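Local atomic coordinates of aminotransferase (Helicobacter pylori, PDB entry 2FNU), a protein that catalyses the PLP-dependent transamination of a UDP-linked 4-keto sugar, the second step in making pseudaminic acid, which modifies flagellin. Residues Phe229-Asn232 and Glu233-Ala237; Gln292-Phe295 and Thr296-Lys299; Ala88-Leu91 and Leu92-Gly95. All coordinates share one frame; numbering follows the deposited sequence.

Contact 1: residues Phe229-Asn232 and Glu233-Ala237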
loop_
_atom_site.group_PDB
_atom_site.type_symbol
_atom_site.label_atom_id
_atom_site.label_comp_id
_atom_site.label_asym_id
_atom_site.label_seq_id
_atom_site.Cartn_x
_atom_site.Cartn_y
_atom_site.Cartn_z
ATOM N N PHE B 229 2.861 -1.355 4.214
ATOM C CA PHE B 229 3.057 -1.482 2.770
ATOM C C PHE B 229 3.262 -2.955 2.398
ATOM O O PHE B 229 3.935 -3.271 1.422
ATOM C CB PHE B 229 4.287 -0.677 2.329
ATOM C CG PHE B 229 4.202 0.807 2.605
ATOM C CD1 PHE B 229 2.983 1.488 2.594
ATOM C CD2 PHE B 229 5.378 1.534 2.771
ATOM C CE1 PHE B 229 2.937 2.874 2.817
ATOM C CE2 PHE B 229 5.339 2.914 2.996
ATOM C CZ PHE B 229 4.131 3.584 3.002
ATOM N N ARG B 230 2.690 -3.862 3.181
ATOM C CA ARG B 230 2.938 -5.289 2.952
ATOM C C ARG B 230 2.258 -5.772 1.683
ATOM O O ARG B 230 1.199 -5.252 1.273
ATOM C CB ARG B 230 2.446 -6.100 4.149
ATOM C CG ARG B 230 3.185 -5.768 5.452
ATOM C CD ARG B 230 2.817 -6.729 6.566
ATOM N NE ARG B 230 1.380 -6.692 6.887
ATOM C CZ ARG B 230 0.848 -6.192 8.004
ATOM N NH1 ARG B 230 1.606 -5.662 8.971
ATOM N NH2 ARG B 230 -0.469 -6.262 8.180
ATOM N N LEU B 231 2.881 -6.773 1.054
ATOM C CA LEU B 231 2.249 -7.530 -0.013
ATOM C C LEU B 231 1.606 -8.761 0.623
ATOM O O LEU B 231 2.260 -9.490 1.371
ATOM C CB LEU B 231 3.305 -7.961 -1.032
ATOM C CG LEU B 231 2.739 -8.500 -2.362
ATOM C CD1 LEU B 231 2.131 -7.347 -3.178
ATOM C CD2 LEU B 231 3.823 -9.188 -3.187
ATOM N N ASN B 232 0.327 -8.999 0.338
ATOM C CA ASN B 232 -0.346 -10.120 1.002
ATOM C C ASN B 232 -0.040 -11.464 0.330
ATOM O O ASN B 232 0.697 -11.519 -0.666
ATOM C CB ASN B 232 -1.851 -9.850 1.090
ATOM C CG ASN B 232 -2.485 -9.648 -0.269
ATOM O OD1 ASN B 232 -2.966 -8.554 -0.609
ATOM N ND2 ASN B 232 -2.455 -10.690 -1.071
ATOM N N GLU B 233 -0.592 -12.553 0.881
ATOM C CA GLU B 233 -0.257 -13.893 0.394
ATOM C C GLU B 233 -0.881 -14.200 -0.955
ATOM O O GLU B 233 -0.331 -14.989 -1.728
ATOM C CB GLU B 233 -0.677 -14.962 1.406
ATOM C CG GLU B 233 0.086 -14.877 2.696
ATOM C CD GLU B 233 1.492 -15.418 2.550
ATOM O OE1 GLU B 233 2.423 -14.607 2.384
ATOM O OE2 GLU B 233 1.658 -16.656 2.567
ATOM N N ILE B 234 -2.038 -13.613 -1.234
ATOM C CA ILE B 234 -2.711 -13.853 -2.510
ATOM C C ILE B 234 -1.805 -13.315 -3.623
ATOM O O ILE B 234 -1.493 -14.017 -4.583
ATOM C CB ILE B 234 -4.078 -13.157 -2.558
ATOM C CG1 ILE B 234 -5.013 -13.704 -1.458
ATOM C CG2 ILE B 234 -4.722 -13.335 -3.933
ATOM C CD1 ILE B 234 -6.283 -12.852 -1.280
ATOM N N GLN B 235 -1.325 -12.085 -3.453
ATOM C CA GLN B 235 -0.495 -11.453 -4.472
ATOM C C GLN B 235 0.879 -12.093 -4.527
ATOM O O GLN B 235 1.478 -12.166 -5.593
ATOM C CB GLN B 235 -0.275 -9.994 -4.137
ATOM C CG GLN B 235 -1.485 -9.151 -4.073
ATOM C CD GLN B 235 -1.137 -7.788 -3.488
ATOM O OE1 GLN B 235 -1.160 -6.787 -4.199
ATOM N NE2 GLN B 235 -0.773 -7.753 -2.192
ATOM N N SER B 236 1.402 -12.528 -3.380
ATOM C CA SER B 236 2.715 -13.191 -3.355
ATOM C C SER B 236 2.680 -14.524 -4.102
ATOM O O SER B 236 3.644 -14.906 -4.776
ATOM C CB SER B 236 3.166 -13.414 -1.912
ATOM O OG SER B 236 3.396 -12.171 -1.271
ATOM N N ALA B 237 1.569 -15.246 -3.986
ATOM C CA ALA B 237 1.415 -16.500 -4.734
ATOM C C ALA B 237 1.396 -16.220 -6.230
ATOM O O ALA B 237 2.013 -16.942 -7.022
ATOM C CB ALA B 237 0.103 -17.183 -4.326
#
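Ser-236 holds the carbonyl of Asn-232 with two donors at once. Its hydroxyl OG gives a 2.8 Å bond to Asn-232 O, and its backbone N reaches the same oxygen at 3.0 Å. The two come from different directions: OG stands above the carbonyl plane, about 41° out of it, whereas N lies closer to that plane. Ser-236 OG lies anti to its own carbonyl carbon (chi1 -66°), which turns it back toward the start of the helix and onto an oxygen already used by the first main-chain turn. Asn-232 is the N-cap residue, so the first helical bond of helix 233-244 is doubled by a side-chain hydroxyl. The side chains of Asn-232 and Gln-235 cross at about a right angle, their amide planes only 26° apart. Leu-231 adds an apolar flank: its CD1 lies 3.7 Å from Gln-235 CB, while CD2 sits 3.6 Å from Ser-236 OG. The carboxylate of Glu-233 accepts from the backbone N atoms of Arg-33 (to OE2) and Ser-34 (to OE1), in the first turn of helix 32-45, and the Glu-233 side chain passes about 6 Å from the bound UDP-sugar. Asn-232 also packs on Thr-29, a substrate-binding residue, and on Gln-235 of the second subunit. The turn is thus wedged between helices of its own chain: Leu-231 and Ser-236 lean on helix 32-45, Ile-234 meets helix 13-23, and Ala-237 touches both, while Phe-229, farther back in the loop, packs against helix 56-66.

Contact 2: residues Gln292-Phe295 and Thr296-Lys299; sequences QKFF and TCKK
Phe-294 and Cys-297 meet across a 3-10 turn that joins strand 286-290 to helix 298-307, with Cys-297 as the N-cap. The sulfur comes to the edge of the phenyl ring, close to its plane, with Cys-297 SG 4.2 Å from Phe-294 CD1. Cys-297 SG stands between the backbone N and the carbonyl carbon (chi1 58°), a setting that points it back along the turn and brings it 3.6 Å from Phe-294 O. One face of the Phe-294 ring is covered by Lys-293 CG, 3.7 Å above the plane and over its centre; Phe-369 meets this ring edge-to-face. The Phe-295 ring has Gln-292 CA 3.5 Å above one face, offset toward the rim. Lys-298 sets CB 3.5 Å from Phe-295 O and touches Val-314, a substrate-binding residue; its extended chain leads off to Glu-344, whose carbonyl O binds NZ. The main-chain bonds across the turn, Cys-297 N to Phe-294 O and Lys-298 N to Phe-295 O, are both weak. A water bridges the two segments: it accepts from Thr-296 N at 3.1 Å, donates to Gln-292 O at 2.7 Å, and gives a weak bond to Lys-293 O.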
loop_
_atom_site.group_PDB
_atom_site.type_symbol
_atom_site.label_atom_id
_atom_site.label_comp_id
_atom_site.label_asym_id
_atom_site.label_seq_id
_atom_site.Cartn_x
_atom_site.Cartn_y
_atom_site.Cartn_z
ATOM N N GLN B 292 10.789 14.505 -36.500
ATOM C CA GLN B 292 10.389 15.831 -36.024
ATOM C C GLN B 292 9.253 16.478 -36.824
ATOM O O GLN B 292 8.520 17.310 -36.286
ATOM C CB GLN B 292 11.601 16.764 -35.987
ATOM N N LYS B 293 9.106 16.097 -38.095
ATOM C CA LYS B 293 8.046 16.672 -38.937
ATOM C C LYS B 293 6.637 16.375 -38.397
ATOM O O LYS B 293 5.696 17.098 -38.705
ATOM C CB LYS B 293 8.192 16.248 -40.416
ATOM C CG LYS B 293 7.726 14.822 -40.743
ATOM C CD LYS B 293 7.904 14.461 -42.230
ATOM C CE LYS B 293 9.353 14.090 -42.552
ATOM N NZ LYS B 293 9.567 13.634 -43.957
ATOM N N PHE B 294 6.507 15.319 -37.585
ATOM C CA PHE B 294 5.213 14.910 -37.026
ATOM C C PHE B 294 4.909 15.471 -35.626
ATOM O O PHE B 294 3.810 15.262 -35.095
ATOM C CB PHE B 294 5.122 13.376 -36.989
ATOM C CG PHE B 294 5.261 12.725 -38.334
ATOM C CD1 PHE B 294 4.253 12.848 -39.294
ATOM C CD2 PHE B 294 6.398 11.984 -38.649
ATOM C CE1 PHE B 294 4.374 12.230 -40.545
ATOM C CE2 PHE B 294 6.528 11.370 -39.907
ATOM C CZ PHE B 294 5.514 11.500 -40.855
ATOM N N PHE B 295 5.862 16.183 -35.027
ATOM C CA PHE B 295 5.677 16.679 -33.658
ATOM C C PHE B 295 4.398 17.498 -33.520
ATOM O O PHE B 295 3.641 17.308 -32.579
ATOM C CB PHE B 295 6.868 17.522 -33.186
ATOM C CG PHE B 295 8.116 16.727 -32.846
ATOM C CD1 PHE B 295 9.197 17.382 -32.254
ATOM C CD2 PHE B 295 8.226 15.356 -33.109
ATOM C CE1 PHE B 295 10.368 16.695 -31.937
ATOM C CE2 PHE B 295 9.395 14.661 -32.796
ATOM C CZ PHE B 295 10.466 15.333 -32.224
ATOM N N THR B 296 4.148 18.394 -34.476
ATOM C CA THR B 296 2.989 19.297 -34.386
ATOM C C THR B 296 1.653 18.595 -34.580
ATOM O O THR B 296 0.618 19.115 -34.157
ATOM C CB THR B 296 3.090 20.489 -35.383
ATOM O OG1 THR B 296 3.278 19.987 -36.713
ATOM C CG2 THR B 296 4.253 21.397 -35.002
ATOM N N CYS B 297 1.655 17.426 -35.217
ATOM C CA CYS B 297 0.396 16.690 -35.367
ATOM C C CYS B 297 0.318 15.409 -34.527
ATOM O O CYS B 297 -0.460 14.500 -34.838
ATOM C CB CYS B 297 0.083 16.416 -36.844
ATOM S SG CYS B 297 1.334 15.490 -37.715
ATOM N N LYS B 298 1.099 15.363 -33.449
ATOM C CA LYS B 298 1.130 14.176 -32.577
ATOM C C LYS B 298 -0.224 13.751 -32.004
ATOM O O LYS B 298 -0.567 12.571 -32.034
ATOM C CB LYS B 298 2.125 14.334 -31.444
ATOM C CG LYS B 298 2.272 13.019 -30.675
ATOM C CD LYS B 298 3.455 13.040 -29.802
ATOM C CE LYS B 298 3.787 11.645 -29.260
ATOM N NZ LYS B 298 4.839 11.840 -28.238
ATOM N N LYS B 299 -0.993 14.704 -31.481
ATOM C CA LYS B 299 -2.294 14.356 -30.915
ATOM C C LYS B 299 -3.200 13.694 -31.963
ATOM O O LYS B 299 -3.883 12.718 -31.658
ATOM C CB LYS B 299 -2.991 15.582 -30.308
ATOM C CG LYS B 299 -4.245 15.244 -29.502
ATOM C CD LYS B 299 -3.920 14.350 -28.305
ATOM C CE LYS B 299 -5.180 13.722 -27.715
ATOM N NZ LYS B 299 -6.009 14.697 -26.953
HETATM O O HOH W 1 6.481 19.129 -36.351
#

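Contact 3: residues Ala88-Leu91 and Leu92-Gly95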
loop_
_atom_site.group_PDB
_atom_site.type_symbol
_atom_site.label_atom_id
_atom_site.label_comp_id
_atom_site.label_asym_id
_atom_site.label_seq_id
_atom_site.Cartn_x
_atom_site.Cartn_y
_atom_site.Cartn_z
ATOM N N ALA B 88 9.989 10.774 -8.785
ATOM C CA ALA B 88 10.294 12.082 -8.199
ATOM C C ALA B 88 9.358 12.454 -7.045
ATOM O O ALA B 88 9.813 13.076 -6.082
ATOM C CB ALA B 88 10.279 13.176 -9.264
ATOM N N ASN B 89 8.071 12.091 -7.125
ATOM C CA ASN B 89 7.159 12.418 -6.017
ATOM C C ASN B 89 7.688 11.844 -4.711
ATOM O O ASN B 89 7.554 12.460 -3.651
ATOM C CB ASN B 89 5.750 11.836 -6.219
ATOM C CG ASN B 89 4.849 12.667 -7.147
ATOM O OD1 ASN B 89 3.728 12.221 -7.486
ATOM N ND2 ASN B 89 5.292 13.837 -7.548
ATOM N N MET B 90 8.270 10.644 -4.760
ATOM C CA MET B 90 8.732 10.032 -3.501
ATOM C C MET B 90 10.008 10.681 -2.990
ATOM O O MET B 90 10.275 10.622 -1.794
ATOM C CB MET B 90 8.864 8.512 -3.623
ATOM C CG MET B 90 7.535 7.793 -3.866
ATOM S SD MET B 90 6.314 8.131 -2.548
ATOM C CE MET B 90 5.332 9.437 -3.315
ATOM N N LEU B 91 10.744 11.358 -3.875
ATOM C CA LEU B 91 11.850 12.211 -3.429
ATOM C C LEU B 91 11.319 13.372 -2.607
ATOM O O LEU B 91 11.817 13.656 -1.507
ATOM C CB LEU B 91 12.684 12.702 -4.625
ATOM C CG LEU B 91 13.496 11.624 -5.358
ATOM C CD1 LEU B 91 14.119 12.170 -6.652
ATOM C CD2 LEU B 91 14.608 11.004 -4.475
ATOM N N LEU B 92 10.314 14.049 -3.145
ATOM C CA LEU B 92 9.709 15.184 -2.427
ATOM C C LEU B 92 9.195 14.733 -1.067
ATOM O O LEU B 92 9.404 15.420 -0.072
ATOM C CB LEU B 92 8.562 15.806 -3.231
ATOM C CG LEU B 92 8.948 16.486 -4.555
ATOM C CD1 LEU B 92 7.716 17.091 -5.210
ATOM C CD2 LEU B 92 10.037 17.554 -4.365
ATOM N N GLU B 93 8.544 13.566 -1.022
ATOM C CA GLU B 93 7.999 13.084 0.242
ATOM C C GLU B 93 9.078 12.695 1.245
ATOM O O GLU B 93 8.797 12.554 2.440
ATOM C CB GLU B 93 7.041 11.910 0.010
ATOM C CG GLU B 93 5.694 12.356 -0.539
ATOM C CD GLU B 93 4.809 12.931 0.574
ATOM O OE1 GLU B 93 4.788 14.176 0.772
ATOM O OE2 GLU B 93 4.174 12.118 1.285
ATOM N N SER B 94 10.303 12.501 0.760
ATOM C CA SER B 94 11.408 12.118 1.615
ATOM C C SER B 94 12.299 13.318 1.945
ATOM O O SER B 94 13.320 13.160 2.609
ATOM C CB SER B 94 12.207 10.993 0.954
ATOM O OG SER B 94 11.348 9.875 0.752
ATOM N N GLY B 95 11.911 14.506 1.470
ATOM C CA GLY B 95 12.622 15.741 1.825
ATOM C C GLY B 95 13.593 16.220 0.766
ATOM O O GLY B 95 14.204 17.289 0.923
#
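Ser-94 folds its hydroxyl back onto the last full turn of the helix, with OG donating to Met-90 O at 2.9 Å. The approach is nearly along the C=O axis, with a C=O...OG angle of 164°. With chi1 at -60° the hydroxyl stays on the backbone-N side and reaches the preceding turn, where it gives a partner to a carbonyl. The backbone N of Ser-94 takes the next acceptor, Leu-91 O, at 3.0 Å, from well above that carbonyl's plane, as happens when a helix tightens at its end. Just before it, the regular i to i+4 pattern holds, Leu-92 N bonding Ala-88 O and Glu-93 N bonding Asn-89 O. Among the side chains, the bent chain of Met-90 brings CE to 4.0 Å from Glu-93 CG, and Leu-92 CB rests 3.5 Å from the backbone oxygen Asn-89 O. The Glu-93 carboxylate leads on to the second subunit, where OE2 receives a hydrogen bond from His-227 and forms a salt bridge with Arg-65. Leu-91 packs on strand 76-79, Leu-92 faces helix 323-328, and Met-90 and Ser-94 touch Tyr-64 of helix 56-66. Gly-95 leaves helical geometry with a positive phi of 100°, and its N bonds Leu-92 O at 3.1 Å. This is a Schellman motif ending helix 86-93, the connecting helix of a beta-alpha-beta unit between strands 76-79 and 97-100, in the large domain characteristic of fold-type I PLP enzymes; Thr-87, in the first turn of the same helix, belongs to the cofactor pocket.

In the fold
From the N terminus, contact 3 comes first, ending helix 86-93 and completing the unit of strand 76-79, this helix and strand 97-100, an outermost strand of the central sheet within this chain. Contact 1 follows, turning the loop after strand 220-222 into helix 233-244 and joining it to helices 13-23 and 32-45. Contact 2 comes last, where strand 286-290 gives way to helix 298-307. All three lie in series, each closing a local turn; none nests or crosses. Contacts 1 and 3 approach to about 7 Å between nearest atoms and both touch the second subunit; contact 2, about 43 Å from contact 1 between centres and across the chain's centre, reaches that subunit through Lys-299 alone.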